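Occlusion-derived virus envelope protein E66 (Autographa californica nucleopolyhedrovirus, PDB 3VSN) is a viral envelope chondroitin lyase essential for oral infectivity, which may digest the chondroitin sulfate barrier of the host midgut's peritrophic matrix. Local coordinates at residues L69-S74 with G79-T84. Residues are numbered along the deposited sequence; the frame is centred on the assembly and turned at random.
Sequences LSPWTS and GTVCHT
In the N-terminal alpha/alpha toroid of this polysaccharide lyase, the loop that leads into helix 75-93 folds back on the helix's first turns, and Leu69 and Pro71 meet Thr80 and Val81. The contact is apolar, and no hydrogen bond crosses it. Val81 CG2 is the shared point, 3.7 Å from both Leu69 CD1 and Pro71 CB. Val81 CG1 stands anti to the backbone N (chi1 169°), which leaves CG2 beside that N and turned to the loop. Leu69 runs past Val81 in the opposite direction and crosses Thr80 at about a right angle. Leu69 CD1 and Leu69 CD2 each lie 4.0 Å from Thr80 CG2. The hydroxyl of Thr80 bonds to Pro76 O instead. Thr80 O accepts two bonds, from Thr84 N and, at 2.6 Å, from Thr84 OG1, which come from opposite faces of the carbonyl plane. Pro71 CG lies over the centre of the Trp72 ring, 3.6 Å above its plane. Ser74 is the N-cap of the helix, its OG bonding weakly to Asp77 N, while Asp77 OD2 accepts from Ser70 N. Val65 of strand 65-66 touches both Trp72 and Val81, and helix 138-154 packs against Cys82 and His83.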
loop_
_atom_site.group_PDB
_atom_site.type_symbol
_atom_site.label_atom_id
_atom_site.label_comp_id
_atom_site.label_asym_id
_atom_site.label_seq_id
_atom_site.Cartn_x
_atom_site.Cartn_y
_atom_site.Cartn_z
ATOM N N LEU A 69 22.311 16.162 20.875
ATOM C CA LEU A 69 20.941 16.628 20.690
ATOM C C LEU A 69 20.696 17.875 21.531
ATOM O O LEU A 69 21.305 18.047 22.589
ATOM C CB LEU A 69 19.932 15.534 21.062
ATOM C CG LEU A 69 19.804 14.294 20.167
ATOM C CD1 LEU A 69 18.922 13.253 20.843
ATOM C CD2 LEU A 69 19.251 14.647 18.788
ATOM N N SER A 70 19.805 18.740 21.055
ATOM C CA SER A 70 19.418 19.939 21.795
ATOM C C SER A 70 17.907 19.967 22.043
ATOM O O SER A 70 17.207 20.832 21.509
ATOM C CB SER A 70 19.873 21.198 21.049
ATOM O OG SER A 70 21.272 21.181 20.837
ATOM N N PRO A 71 17.399 19.031 22.871
ATOM C CA PRO A 71 15.952 18.829 23.019
ATOM C C PRO A 71 15.190 19.979 23.682
ATOM O O PRO A 71 13.976 20.088 23.498
ATOM C CB PRO A 71 15.864 17.576 23.896
ATOM C CG PRO A 71 17.117 17.590 24.696
ATOM C CD PRO A 71 18.165 18.153 23.779
ATOM N N TRP A 72 15.888 20.823 24.441
ATOM C CA TRP A 72 15.228 21.877 25.221
ATOM C C TRP A 72 15.015 23.147 24.443
ATOM O O TRP A 72 14.259 24.024 24.867
ATOM C CB TRP A 72 15.977 22.143 26.530
ATOM C CG TRP A 72 16.461 20.886 27.225
ATOM C CD1 TRP A 72 17.730 20.635 27.738
ATOM C CD2 TRP A 72 15.699 19.647 27.484
ATOM N NE1 TRP A 72 17.801 19.379 28.288
ATOM C CE2 TRP A 72 16.622 18.734 28.168
ATOM C CE3 TRP A 72 14.396 19.225 27.231
ATOM C CZ2 TRP A 72 16.237 17.463 28.566
ATOM C CZ3 TRP A 72 14.020 17.939 27.640
ATOM C CH2 TRP A 72 14.919 17.082 28.295
ATOM N N THR A 73 15.676 23.253 23.293
ATOM C CA THR A 73 15.497 24.393 22.392
ATOM C C THR A 73 14.942 23.950 21.037
ATOM O O THR A 73 14.142 24.661 20.426
ATOM C CB THR A 73 16.805 25.190 22.193
ATOM O OG1 THR A 73 17.870 24.294 21.855
ATOM C CG2 THR A 73 17.173 25.949 23.467
ATOM N N SER A 74 15.372 22.773 20.582
ATOM C CA SER A 74 14.890 22.188 19.330
ATOM C C SER A 74 13.871 21.077 19.589
ATOM O O SER A 74 14.203 20.038 20.167
ATOM C CB SER A 74 16.059 21.655 18.499
ATOM O OG SER A 74 15.604 20.769 17.487
ATOM N N GLY A 79 11.718 15.210 20.091
ATOM C CA GLY A 79 11.115 14.044 19.446
ATOM C C GLY A 79 12.087 12.883 19.334
ATOM O O GLY A 79 11.725 11.732 19.590
ATOM N N THR A 80 13.328 13.192 18.969
ATOM C CA THR A 80 14.377 12.183 18.866
ATOM C C THR A 80 14.723 11.573 20.229
ATOM O O THR A 80 14.889 10.356 20.330
ATOM C CB THR A 80 15.634 12.737 18.166
ATOM O OG1 THR A 80 15.262 13.260 16.886
ATOM C CG2 THR A 80 16.676 11.641 17.965
ATOM N N VAL A 81 14.815 12.411 21.265
ATOM C CA VAL A 81 15.006 11.931 22.640
ATOM C C VAL A 81 13.880 10.966 23.022
ATOM O O VAL A 81 14.134 9.865 23.512
ATOM C CB VAL A 81 15.067 13.091 23.664
ATOM C CG1 VAL A 81 14.983 12.565 25.091
ATOM C CG2 VAL A 81 16.339 13.905 23.479
ATOM N N CYS A 82 12.642 11.393 22.783
ATOM C CA CYS A 82 11.458 10.582 23.058
ATOM C C CYS A 82 11.493 9.216 22.360
ATOM O O CYS A 82 11.331 8.180 23.014
ATOM C CB CYS A 82 10.191 11.355 22.691
ATOM S SG CYS A 82 9.773 12.673 23.856
ATOM N N HIS A 83 11.720 9.213 21.045
ATOM C CA HIS A 83 11.799 7.961 20.279
ATOM C C HIS A 83 12.932 7.072 20.713
ATOM O O HIS A 83 12.778 5.856 20.779
ATOM C CB HIS A 83 11.901 8.233 18.780
ATOM C CG HIS A 83 10.613 8.710 18.155
ATOM N ND1 HIS A 83 9.455 8.035 18.277
ATOM C CD2 HIS A 83 10.339 9.822 17.362
ATOM C CE1 HIS A 83 8.487 8.683 17.608
ATOM N NE2 HIS A 83 9.030 9.779 17.050
ATOM N N THR A 84 14.080 7.674 21.011
ATOM C CA THR A 84 15.259 6.925 21.435
ATOM C C THR A 84 15.045 6.246 22.795
ATOM O O THR A 84 15.464 5.102 22.988
ATOM C CB THR A 84 16.517 7.821 21.425
ATOM O OG1 THR A 84 16.644 8.435 20.135
ATOM C CG2 THR A 84 17.771 7.017 21.709
#